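Local coordinates for protein endoglucanase (Thermotoga maritima, PDB 2FVG) that probably acts as a metal-dependent aminopeptidase of the M42 family, with two divalent cations expected in each subunit, despite its name of endoglucanase, at residues E29-N34 with V178-V183; S301-Y306 with L316-N321; S14-K19 with G145-F150. All blocks are in the same frame, centred on the assembly; numbering follows the deposited sequence.

Contact 1: residues E29-N34 with V178-V183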
ATOM      1  N   GLU A  29       4.926 -17.810  -2.442  1.00 37.39           N
ATOM      2  CA  GLU A  29       5.486 -18.806  -3.382  1.00 39.33           C
ATOM      3  C   GLU A  29       4.742 -20.130  -3.447  1.00 41.01           C
ATOM      4  O   GLU A  29       4.405 -20.605  -4.535  1.00 43.47           O
ATOM      5  CB  GLU A  29       6.950 -19.104  -3.069  1.00 40.50           C
ATOM      6  CG  GLU A  29       7.923 -18.130  -3.674  1.00 49.17           C
ATOM      7  CD  GLU A  29       9.348 -18.320  -3.168  1.00 61.84           C
ATOM      8  OE1 GLU A  29       9.538 -18.893  -2.058  1.00 54.62           O
ATOM      9  OE2 GLU A  29      10.275 -17.856  -3.879  1.00 68.10           O
ATOM     10  N   GLY A  30       4.504 -20.738  -2.287  1.00 40.36           N
ATOM     11  CA  GLY A  30       3.836 -22.025  -2.243  1.00 39.80           C
ATOM     12  C   GLY A  30       2.333 -21.943  -2.179  1.00 40.30           C
ATOM     13  O   GLY A  30       1.673 -22.943  -1.896  1.00 41.48           O
ATOM     14  N   LEU A  31       1.787 -20.758  -2.439  1.00 39.23           N
ATOM     15  CA  LEU A  31       0.342 -20.541  -2.392  1.00 38.57           C
ATOM     16  C   LEU A  31      -0.271 -20.270  -3.760  1.00 37.86           C
ATOM     17  O   LEU A  31      -1.484 -20.335  -3.930  1.00 34.91           O
ATOM     18  CB  LEU A  31       0.025 -19.370  -1.452  1.00 37.46           C
ATOM     19  CG  LEU A  31       0.372 -19.573   0.031  1.00 36.05           C
ATOM     20  CD1 LEU A  31       0.183 -18.276   0.784  1.00 43.72           C
ATOM     21  CD2 LEU A  31      -0.448 -20.708   0.658  1.00 41.25           C
ATOM     22  N   VAL A  32       0.586 -19.954  -4.725  1.00 36.81           N
ATOM     23  CA  VAL A  32       0.158 -19.589  -6.069  1.00 35.78           C
ATOM     24  C   VAL A  32       0.598 -20.627  -7.116  1.00 36.80           C
ATOM     25  O   VAL A  32       1.427 -21.497  -6.829  1.00 36.22           O
ATOM     26  CB  VAL A  32       0.644 -18.156  -6.429  1.00 33.76           C
ATOM     27  CG1 VAL A  32       0.034 -17.141  -5.483  1.00 36.12           C
ATOM     28  CG2 VAL A  32       2.161 -18.058  -6.375  1.00 28.90           C
ATOM     29  N   ASP A  33       0.023 -20.541  -8.314  1.00 35.62           N
ATOM     30  CA  ASP A  33       0.332 -21.485  -9.390  1.00 35.36           C
ATOM     31  C   ASP A  33       1.524 -20.982 -10.188  1.00 35.77           C
ATOM     32  O   ASP A  33       2.333 -21.767 -10.680  1.00 36.79           O
ATOM     33  CB  ASP A  33      -0.875 -21.688 -10.294  1.00 33.33           C
ATOM     34  CG  ASP A  33      -2.088 -22.228  -9.542  1.00 36.28           C
ATOM     35  OD1 ASP A  33      -1.971 -23.252  -8.828  1.00 42.79           O
ATOM     36  OD2 ASP A  33      -3.173 -21.642  -9.686  1.00 38.70           O
ATOM     37  N   ASN A  34       1.632 -19.668 -10.304  1.00 35.28           N
ATOM     38  CA  ASN A  34       2.752 -19.066 -10.974  1.00 38.07           C
ATOM     39  C   ASN A  34       3.060 -17.750 -10.284  1.00 37.72           C
ATOM     40  O   ASN A  34       2.165 -17.085  -9.777  1.00 39.04           O
ATOM     41  CB  ASN A  34       2.443 -18.862 -12.459  1.00 40.50           C
ATOM     42  CG  ASN A  34       3.654 -18.391 -13.251  1.00 46.58           C
ATOM     43  OD1 ASN A  34       4.781 -18.854 -13.038  1.00 49.48           O
ATOM     44  ND2 ASN A  34       3.419 -17.471 -14.183  1.00 50.93           N
ATOM     45  N   VAL A 178      -5.656 -13.422   1.849  1.00 31.87           N
ATOM     46  CA  VAL A 178      -6.660 -14.087   1.025  1.00 30.97           C
ATOM     47  C   VAL A 178      -6.028 -15.367   0.498  1.00 32.50           C
ATOM     48  O   VAL A 178      -6.631 -16.437   0.551  1.00 29.97           O
ATOM     49  CB  VAL A 178      -7.157 -13.185  -0.131  1.00 31.37           C
ATOM     50  CG1 VAL A 178      -8.009 -13.997  -1.136  1.00 24.34           C
ATOM     51  CG2 VAL A 178      -7.949 -12.019   0.425  1.00 27.44           C
ATOM     52  N   LEU A 179      -4.784 -15.250   0.035  1.00 33.75           N
ATOM     53  CA  LEU A 179      -4.052 -16.406  -0.484  1.00 34.15           C
ATOM     54  C   LEU A 179      -3.747 -17.442   0.590  1.00 35.81           C
ATOM     55  O   LEU A 179      -3.885 -18.648   0.341  1.00 35.52           O
ATOM     56  CB  LEU A 179      -2.779 -15.952  -1.180  1.00 32.32           C
ATOM     57  CG  LEU A 179      -3.026 -15.313  -2.544  1.00 33.83           C
ATOM     58  CD1 LEU A 179      -1.749 -14.625  -3.066  1.00 23.02           C
ATOM     59  CD2 LEU A 179      -3.541 -16.374  -3.527  1.00 24.57           C
ATOM     60  N   GLU A 180      -3.332 -16.988   1.775  1.00 36.37           N
ATOM     61  CA  GLU A 180      -3.066 -17.925   2.877  1.00 38.68           C
ATOM     62  C   GLU A 180      -4.309 -18.646   3.353  1.00 37.58           C
ATOM     63  O   GLU A 180      -4.219 -19.781   3.835  1.00 39.24           O
ATOM     64  CB  GLU A 180      -2.394 -17.259   4.076  1.00 38.98           C
ATOM     65  CG  GLU A 180      -0.912 -17.069   3.918  1.00 51.17           C
ATOM     66  CD  GLU A 180      -0.163 -17.118   5.239  1.00 64.65           C
ATOM     67  OE1 GLU A 180      -0.807 -17.040   6.312  1.00 70.80           O
ATOM     68  OE2 GLU A 180       1.082 -17.245   5.203  1.00 68.03           O
ATOM     69  N   SER A 181      -5.468 -18.003   3.216  1.00 37.91           N
ATOM     70  CA  SER A 181      -6.721 -18.605   3.669  1.00 38.84           C
ATOM     71  C   SER A 181      -7.168 -19.711   2.733  1.00 39.17           C
ATOM     72  O   SER A 181      -8.164 -20.367   3.004  1.00 39.02           O
ATOM     73  CB  SER A 181      -7.845 -17.566   3.779  1.00 39.73           C
ATOM     74  OG  SER A 181      -8.431 -17.294   2.508  1.00 37.92           O
ATOM     75  N   GLY A 182      -6.445 -19.901   1.629  1.00 40.85           N
ATOM     76  CA  GLY A 182      -6.813 -20.893   0.616  1.00 43.10           C
ATOM     77  C   GLY A 182      -8.015 -20.369  -0.159  1.00 44.44           C
ATOM     78  O   GLY A 182      -9.129 -20.375   0.348  1.00 49.07           O
ATOM     79  N   VAL A 183      -7.783 -19.893  -1.377  1.00 41.01           N
ATOM     80  CA  VAL A 183      -8.832 -19.328  -2.219  1.00 37.69           C
ATOM     81  C   VAL A 183      -9.012 -20.175  -3.494  1.00 35.11           C
ATOM     82  O   VAL A 183      -8.022 -20.548  -4.137  1.00 34.87           O
ATOM     83  CB  VAL A 183      -8.484 -17.832  -2.564  1.00 37.95           C
ATOM     84  CG1 VAL A 183      -7.122 -17.720  -3.237  1.00 35.78           C
ATOM     85  CG2 VAL A 183      -9.568 -17.175  -3.410  1.00 38.64           C
TER
HETATM   86  O   HOH W   1      -4.148 -19.986  -2.018  1.00 54.19           O

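Contact 2: residues S301-Y306 with L316-N321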
ATOM      1  N   SER A 301     -11.401  -0.022  -0.272  1.00 25.97           N
ATOM      2  CA  SER A 301     -10.405   0.524   0.626  1.00 27.43           C
ATOM      3  C   SER A 301     -10.641   0.214   2.097  1.00 28.42           C
ATOM      4  O   SER A 301     -11.778   0.249   2.589  1.00 31.69           O
ATOM      5  CB  SER A 301     -10.365   2.050   0.476  1.00 27.85           C
ATOM      6  OG  SER A 301     -10.132   2.431  -0.855  1.00 29.12           O
ATOM      7  N   THR A 302      -9.555  -0.091   2.787  1.00 26.53           N
ATOM      8  CA  THR A 302      -9.563  -0.220   4.228  1.00 26.55           C
ATOM      9  C   THR A 302      -9.416   1.223   4.765  1.00 24.12           C
ATOM     10  O   THR A 302      -8.517   1.955   4.350  1.00 24.00           O
ATOM     11  CB  THR A 302      -8.389  -1.100   4.720  1.00 25.28           C
ATOM     12  OG1 THR A 302      -8.520  -2.396   4.140  1.00 35.47           O
ATOM     13  CG2 THR A 302      -8.411  -1.264   6.271  1.00 19.98           C
ATOM     14  N   PRO A 303     -10.324   1.657   5.655  1.00 24.48           N
ATOM     15  CA  PRO A 303     -10.184   3.004   6.240  1.00 23.04           C
ATOM     16  C   PRO A 303      -8.950   3.089   7.145  1.00 23.79           C
ATOM     17  O   PRO A 303      -8.576   2.105   7.771  1.00 26.55           O
ATOM     18  CB  PRO A 303     -11.447   3.147   7.117  1.00 22.56           C
ATOM     19  CG  PRO A 303     -12.386   2.093   6.641  1.00 24.42           C
ATOM     20  CD  PRO A 303     -11.517   0.956   6.157  1.00 20.66           C
ATOM     21  N   ALA A 304      -8.322   4.259   7.189  1.00 24.32           N
ATOM     22  CA  ALA A 304      -7.197   4.517   8.080  1.00 22.82           C
ATOM     23  C   ALA A 304      -7.396   5.950   8.555  1.00 24.17           C
ATOM     24  O   ALA A 304      -8.063   6.724   7.889  1.00 22.46           O
ATOM     25  CB  ALA A 304      -5.867   4.392   7.323  1.00 23.02           C
ATOM     26  N   ARG A 305      -6.827   6.307   9.702  1.00 23.83           N
ATOM     27  CA  ARG A 305      -6.894   7.679  10.187  1.00 24.13           C
ATOM     28  C   ARG A 305      -5.516   8.092  10.671  1.00 23.71           C
ATOM     29  O   ARG A 305      -4.904   7.367  11.446  1.00 23.50           O
ATOM     30  CB  ARG A 305      -7.917   7.790  11.333  1.00 21.06           C
ATOM     31  CG  ARG A 305      -8.028   9.176  11.935  1.00 22.34           C
ATOM     32  CD  ARG A 305      -9.324   9.376  12.735  1.00 27.19           C
ATOM     33  NE  ARG A 305      -9.463  10.777  13.162  1.00 37.10           N
ATOM     34  CZ  ARG A 305      -9.539  11.212  14.426  1.00 41.24           C
ATOM     35  NH1 ARG A 305      -9.565  10.369  15.463  1.00 35.93           N
ATOM     36  NH2 ARG A 305      -9.648  12.510  14.653  1.00 41.69           N
ATOM     37  N   TYR A 306      -5.027   9.262  10.265  1.00 27.22           N
ATOM     38  CA  TYR A 306      -3.709   9.697  10.757  1.00 28.86           C
ATOM     39  C   TYR A 306      -3.708   9.937  12.257  1.00 28.08           C
ATOM     40  O   TYR A 306      -4.723  10.309  12.840  1.00 26.48           O
ATOM     41  CB  TYR A 306      -3.158  10.943  10.027  1.00 33.66           C
ATOM     42  CG  TYR A 306      -2.714  10.678   8.587  1.00 41.76           C
ATOM     43  CD1 TYR A 306      -1.663   9.788   8.302  1.00 45.49           C
ATOM     44  CD2 TYR A 306      -3.331  11.331   7.511  1.00 47.84           C
ATOM     45  CE1 TYR A 306      -1.255   9.540   6.975  1.00 46.36           C
ATOM     46  CE2 TYR A 306      -2.931  11.096   6.182  1.00 48.67           C
ATOM     47  CZ  TYR A 306      -1.896  10.200   5.922  1.00 48.59           C
ATOM     48  OH  TYR A 306      -1.507   9.979   4.607  1.00 50.72           O
ATOM     49  N   LEU A 316      -8.905  -3.418  12.925  1.00 23.81           N
ATOM     50  CA  LEU A 316      -8.747  -4.808  12.478  1.00 24.14           C
ATOM     51  C   LEU A 316     -10.052  -5.489  12.024  1.00 26.35           C
ATOM     52  O   LEU A 316     -10.012  -6.417  11.217  1.00 27.76           O
ATOM     53  CB  LEU A 316      -7.955  -5.648  13.494  1.00 23.91           C
ATOM     54  CG  LEU A 316      -6.505  -5.175  13.726  1.00 22.54           C
ATOM     55  CD1 LEU A 316      -5.849  -5.973  14.826  1.00 32.82           C
ATOM     56  CD2 LEU A 316      -5.679  -5.260  12.441  1.00 27.97           C
ATOM     57  N   ASN A 317     -11.199  -5.059  12.537  1.00 24.55           N
ATOM     58  CA  ASN A 317     -12.451  -5.615  12.035  1.00 25.71           C
ATOM     59  C   ASN A 317     -12.670  -5.177  10.588  1.00 23.92           C
ATOM     60  O   ASN A 317     -13.158  -5.953   9.770  1.00 24.38           O
ATOM     61  CB  ASN A 317     -13.652  -5.196  12.894  1.00 27.82           C
ATOM     62  CG  ASN A 317     -13.661  -5.859  14.250  1.00 35.30           C
ATOM     63  OD1 ASN A 317     -13.416  -7.061  14.370  1.00 41.99           O
ATOM     64  ND2 ASN A 317     -13.970  -5.083  15.285  1.00 40.50           N
ATOM     65  N   ASP A 318     -12.315  -3.932  10.273  1.00 24.92           N
ATOM     66  CA  ASP A 318     -12.430  -3.431   8.897  1.00 23.79           C
ATOM     67  C   ASP A 318     -11.495  -4.220   7.991  1.00 23.87           C
ATOM     68  O   ASP A 318     -11.865  -4.618   6.899  1.00 24.64           O
ATOM     69  CB  ASP A 318     -12.020  -1.971   8.806  1.00 23.54           C
ATOM     70  CG  ASP A 318     -13.023  -1.033   9.399  1.00 30.22           C
ATOM     71  OD1 ASP A 318     -14.220  -1.382   9.565  1.00 28.88           O
ATOM     72  OD2 ASP A 318     -12.591   0.087   9.684  1.00 19.47           O
ATOM     73  N   TYR A 319     -10.252  -4.382   8.430  1.00 23.53           N
ATOM     74  CA  TYR A 319      -9.276  -5.172   7.694  1.00 23.50           C
ATOM     75  C   TYR A 319      -9.811  -6.581   7.350  1.00 24.23           C
ATOM     76  O   TYR A 319      -9.669  -7.056   6.207  1.00 22.69           O
ATOM     77  CB  TYR A 319      -8.004  -5.293   8.518  1.00 23.06           C
ATOM     78  CG  TYR A 319      -6.976  -6.197   7.890  1.00 23.63           C
ATOM     79  CD1 TYR A 319      -6.969  -7.579   8.149  1.00 21.04           C
ATOM     80  CD2 TYR A 319      -5.991  -5.674   7.057  1.00 24.86           C
ATOM     81  CE1 TYR A 319      -6.021  -8.408   7.562  1.00 20.68           C
ATOM     82  CE2 TYR A 319      -5.048  -6.474   6.484  1.00 17.86           C
ATOM     83  CZ  TYR A 319      -5.054  -7.827   6.727  1.00 25.88           C
ATOM     84  OH  TYR A 319      -4.075  -8.588   6.144  1.00 26.54           O
ATOM     85  N   GLU A 320     -10.419  -7.239   8.338  1.00 24.63           N
ATOM     86  CA  GLU A 320     -10.961  -8.581   8.169  1.00 24.70           C
ATOM     87  C   GLU A 320     -12.109  -8.621   7.193  1.00 24.99           C
ATOM     88  O   GLU A 320     -12.270  -9.594   6.454  1.00 25.75           O
ATOM     89  CB  GLU A 320     -11.429  -9.165   9.508  1.00 27.52           C
ATOM     90  CG  GLU A 320     -10.307  -9.672  10.375  1.00 39.18           C
ATOM     91  CD  GLU A 320      -9.533 -10.804   9.707  1.00 50.95           C
ATOM     92  OE1 GLU A 320     -10.183 -11.778   9.258  1.00 54.24           O
ATOM     93  OE2 GLU A 320      -8.279 -10.718   9.638  1.00 51.62           O
ATOM     94  N   ASN A 321     -12.933  -7.581   7.217  1.00 24.95           N
ATOM     95  CA  ASN A 321     -14.067  -7.494   6.312  1.00 23.65           C
ATOM     96  C   ASN A 321     -13.657  -7.211   4.881  1.00 25.28           C
ATOM     97  O   ASN A 321     -14.327  -7.656   3.937  1.00 25.81           O
ATOM     98  CB  ASN A 321     -15.059  -6.480   6.827  1.00 22.47           C
ATOM     99  CG  ASN A 321     -15.846  -7.018   7.967  1.00 23.95           C
ATOM    100  OD1 ASN A 321     -16.413  -8.105   7.870  1.00 26.56           O
ATOM    101  ND2 ASN A 321     -15.899  -6.271   9.058  1.00 23.57           N
TER
HETATM  102  O   HOH W   2      -9.820   0.208   9.466  1.00 34.68           O

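Contact 3: residues S14-K19 with G145-F150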
ATOM      1  N   SER A  14       9.191   4.279  -2.851  1.00 31.79           N
ATOM      2  CA  SER A  14       8.949   4.198  -4.303  1.00 32.32           C
ATOM      3  C   SER A  14      10.254   4.166  -5.067  1.00 32.21           C
ATOM      4  O   SER A  14      11.096   5.035  -4.888  1.00 30.38           O
ATOM      5  CB  SER A  14       8.150   5.417  -4.780  1.00 30.08           C
ATOM      6  OG  SER A  14       6.899   5.484  -4.129  1.00 32.07           O
ATOM      7  N   GLY A  15      10.425   3.176  -5.931  1.00 32.99           N
ATOM      8  CA  GLY A  15      11.684   3.073  -6.694  1.00 32.91           C
ATOM      9  C   GLY A  15      12.644   2.108  -6.014  1.00 34.02           C
ATOM     10  O   GLY A  15      13.634   1.692  -6.598  1.00 33.40           O
ATOM     11  N   ASP A  16      12.323   1.707  -4.786  1.00 35.01           N
ATOM     12  CA  ASP A  16      13.195   0.825  -4.014  1.00 35.14           C
ATOM     13  C   ASP A  16      12.393  -0.229  -3.270  1.00 34.89           C
ATOM     14  O   ASP A  16      12.614  -0.440  -2.082  1.00 36.82           O
ATOM     15  CB  ASP A  16      14.001   1.684  -3.030  1.00 35.03           C
ATOM     16  CG  ASP A  16      15.121   0.915  -2.326  1.00 40.25           C
ATOM     17  OD1 ASP A  16      15.844   0.130  -2.977  1.00 39.18           O
ATOM     18  OD2 ASP A  16      15.286   1.118  -1.102  1.00 46.59           O
ATOM     19  N   GLU A  17      11.494  -0.921  -3.969  1.00 33.65           N
ATOM     20  CA  GLU A  17      10.612  -1.914  -3.335  1.00 33.51           C
ATOM     21  C   GLU A  17      11.135  -3.348  -3.234  1.00 36.43           C
ATOM     22  O   GLU A  17      10.357  -4.265  -2.914  1.00 36.36           O
ATOM     23  CB  GLU A  17       9.242  -1.978  -4.048  1.00 33.69           C
ATOM     24  CG  GLU A  17       8.485  -0.662  -4.296  1.00 32.59           C
ATOM     25  CD  GLU A  17       8.993   0.147  -5.514  1.00 41.36           C
ATOM     26  OE1 GLU A  17      10.078  -0.159  -6.072  1.00 41.85           O
ATOM     27  OE2 GLU A  17       8.294   1.115  -5.904  1.00 25.75           O
ATOM     28  N   GLY A  18      12.428  -3.560  -3.471  1.00 34.23           N
ATOM     29  CA  GLY A  18      13.005  -4.913  -3.486  1.00 32.54           C
ATOM     30  C   GLY A  18      12.814  -5.785  -2.257  1.00 35.44           C
ATOM     31  O   GLY A  18      12.435  -6.963  -2.377  1.00 34.71           O
ATOM     32  N   LYS A  19      13.090  -5.229  -1.078  1.00 35.41           N
ATOM     33  CA  LYS A  19      12.933  -5.984   0.156  1.00 36.22           C
ATOM     34  C   LYS A  19      11.472  -6.342   0.370  1.00 35.13           C
ATOM     35  O   LYS A  19      11.168  -7.478   0.753  1.00 35.99           O
ATOM     36  CB  LYS A  19      13.514  -5.238   1.366  1.00 37.94           C
ATOM     37  CG  LYS A  19      15.030  -5.043   1.322  1.00 43.43           C
ATOM     38  N   GLY A 145      21.944   8.818  -3.513  1.00 33.88           N
ATOM     39  CA  GLY A 145      21.045   7.937  -4.227  1.00 30.66           C
ATOM     40  C   GLY A 145      20.373   6.879  -3.394  1.00 32.32           C
ATOM     41  O   GLY A 145      19.433   6.231  -3.878  1.00 31.84           O
ATOM     42  N   ASP A 146      20.844   6.674  -2.158  1.00 30.74           N
ATOM     43  CA  ASP A 146      20.212   5.705  -1.272  1.00 31.76           C
ATOM     44  C   ASP A 146      18.828   6.183  -0.862  1.00 31.55           C
ATOM     45  O   ASP A 146      18.569   7.382  -0.785  1.00 32.46           O
ATOM     46  CB  ASP A 146      21.052   5.414  -0.017  1.00 30.21           C
ATOM     47  CG  ASP A 146      22.348   4.641  -0.319  1.00 34.74           C
ATOM     48  OD1 ASP A 146      22.470   4.019  -1.409  1.00 28.42           O
ATOM     49  OD2 ASP A 146      23.261   4.660   0.553  1.00 32.60           O
ATOM     50  N   TYR A 147      17.951   5.231  -0.593  1.00 32.23           N
ATOM     51  CA  TYR A 147      16.589   5.530  -0.179  1.00 33.18           C
ATOM     52  C   TYR A 147      16.458   5.595   1.341  1.00 32.23           C
ATOM     53  O   TYR A 147      16.974   4.739   2.077  1.00 29.98           O
ATOM     54  CB  TYR A 147      15.606   4.542  -0.811  1.00 34.35           C
ATOM     55  CG  TYR A 147      15.437   4.792  -2.289  1.00 36.95           C
ATOM     56  CD1 TYR A 147      14.423   5.626  -2.757  1.00 39.41           C
ATOM     57  CD2 TYR A 147      16.312   4.229  -3.223  1.00 45.82           C
ATOM     58  CE1 TYR A 147      14.274   5.892  -4.128  1.00 46.90           C
ATOM     59  CE2 TYR A 147      16.175   4.488  -4.604  1.00 44.58           C
ATOM     60  CZ  TYR A 147      15.154   5.324  -5.042  1.00 42.86           C
ATOM     61  OH  TYR A 147      14.996   5.584  -6.385  1.00 42.41           O
ATOM     62  N   VAL A 148      15.764   6.634   1.784  1.00 30.60           N
ATOM     63  CA  VAL A 148      15.550   6.931   3.188  1.00 28.29           C
ATOM     64  C   VAL A 148      14.097   6.683   3.528  1.00 27.43           C
ATOM     65  O   VAL A 148      13.216   7.236   2.891  1.00 26.14           O
ATOM     66  CB  VAL A 148      15.830   8.433   3.438  1.00 29.54           C
ATOM     67  CG1 VAL A 148      15.667   8.777   4.904  1.00 29.41           C
ATOM     68  CG2 VAL A 148      17.239   8.825   2.921  1.00 28.94           C
ATOM     69  N   SER A 149      13.821   5.834   4.509  1.00 27.49           N
ATOM     70  CA  SER A 149      12.430   5.640   4.880  1.00 29.61           C
ATOM     71  C   SER A 149      12.206   6.075   6.325  1.00 31.66           C
ATOM     72  O   SER A 149      13.162   6.217   7.092  1.00 30.89           O
ATOM     73  CB  SER A 149      12.013   4.195   4.658  1.00 29.42           C
ATOM     74  OG  SER A 149      12.779   3.327   5.447  1.00 33.43           O
ATOM     75  N   PHE A 150      10.950   6.327   6.685  1.00 30.45           N
ATOM     76  CA  PHE A 150      10.622   6.644   8.057  1.00 30.24           C
ATOM     77  C   PHE A 150      10.816   5.403   8.901  1.00 28.84           C
ATOM     78  O   PHE A 150      10.708   4.267   8.411  1.00 35.53           O
ATOM     79  CB  PHE A 150       9.172   7.093   8.200  1.00 27.98           C
ATOM     80  CG  PHE A 150       8.892   8.412   7.602  1.00 30.17           C
ATOM     81  CD1 PHE A 150       9.227   9.577   8.285  1.00 29.78           C
ATOM     82  CD2 PHE A 150       8.268   8.506   6.372  1.00 26.92           C
ATOM     83  CE1 PHE A 150       8.951  10.832   7.735  1.00 33.12           C
ATOM     84  CE2 PHE A 150       7.988   9.736   5.820  1.00 29.01           C
ATOM     85  CZ  PHE A 150       8.338  10.907   6.501  1.00 33.73           C
TER

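Contact 1: residues E29-N34 with V178-V183
With CG of Leu31 anti to its own carbonyl carbon (chi1 -65°) and CG of Glu180 placed likewise (chi1 -80°), the CD1 methyl of Leu31 comes down on the stem of the glutamate, 3.5 Å from Glu180 CG. The other methyl, Leu31 CD2, lies 4.0 Å from Leu179 O, which puts the leucine fork over the C-terminal part of the helix, between a peptide carbonyl and an aliphatic chain. Beside it Val32 CG1 rests on the isobutyl end of Leu179, 3.9 Å from CD1 and almost as near to CD2. No direct hydrogen bond joins the segments. Instead a water donates to both backbones, reaching Leu179 O at 2.7 Å and Leu31 O at 3.3 Å; Leu31 O also takes Lys47 NZ. The Glu180 carboxylate is hydrogen-bonded to Gly1 N and Tyr3 OH, while its CG packs against Leu31. Past the helix the chain turns at Gly182, whose phi is positive. The contact thus sets the connection between helix 18-28 and strand 34-37 against the C-terminal part of helix 166-180, with Val32 also touching Ala45 of strand 43-47 and Val178 packing on helix 316-332.

Contact 2: residues S301-Y306 with L316-N321
Pro303 and Asp318 meet at the tight part of this buried strand-helix contact: the carboxylate oxygen OD2 of Asp318 lies 3.7 Å from Pro303 CG, and Asp318 CB is 4.0 Å from Pro303 CD, so the aspartate passes at a slant by the CG and CD corner of the ring. Its CG stands anti to the carbonyl carbon (chi1 -73°), which carries the carboxylate over to the proline. Two backbone amides fix that group, Gly242 N at OD1 and Gly240 N at OD2, so its charge is met by N-H donors although the proline offers none. Beside the tight pair a water bridges Pro303 O and Asp318 OD2, 2.8 Å from each. The looser part is around Thr302, whose methyl CG2 comes no nearer than 4.2 Å to Tyr319 N. The Thr302 side chain lies about 8 Å from that of Glu220, a predicted metal ligand. Tyr319 turns its hydroxyl to Ser173 and Asp177 of helix 166-180. Strand 297-306 and helix 316-332 run nearly antiparallel, their local axes 8.0 Å apart at 165°; the helix covers the strand, which pairs in the mixed sheet with strands 215-224 and 312-315.

Contact 3: residues S14-K19 with G145-F150
Asp16 and Tyr147 form a CH-pi contact between the turn leading into helix 18-28 and strand 147-150 of the six-stranded antiparallel sheet. Asp16 CB sits over one ring face, 3.7 Å from the centroid of the Tyr147 ring, displaced toward the CG-CD2 side. In the aspartate, whose CG lies opposite the backbone N, chi1 -170° and chi2 43° together turn the carboxylate nearly parallel to the ring plane (17°), with OD2 of Asp16 beside Tyr147 CB at 3.5 Å. The tyrosine ring stands out from the strand and reaches past the aspartate to the peptides of Ser14 and Gly15. Replacing Tyr147 by an alanine would probably leave Asp16 CB without the face it rests on and open a gap beside the turn. Gly15 suits this place: with its positive phi, a side chain would press on the preceding carbonyl and on the tyrosine hydroxyl. Its amide is tied down by OE2 of Glu17, the N-cap residue. Ser14 OG bonds Asp63, and the Ser14 side chain is about 8 Å from that of His61, a predicted metal ligand, so the turn lies near the probable metal site. Farther out along the ring, Ser14 O approaches Tyr147 CE1 obliquely at 3.4 Å.

In the fold
From the N terminus, the turn before helix 18-28 enters contact 3, and the loop after that helix enters contact 1, so the helix carries one contact beyond each end. Contact 3 closes first, 126 residues on, when strand 147-150 of the antiparallel sheet arrives; contact 1 closes later at helix 166-180, and the two therefore cross. Contact 2 follows both in series, a short return from strand 297-306 through strand 312-315 to helix 316-332. Contacts 2 and 3 lie on opposite sides of the chain's centre. Contacts 1 and 3 thus tie the two ends of the helix 18-28 region to helix 166-180 and to the antiparallel sheet, while 301-306 with 316-321 joins strand and helix locally.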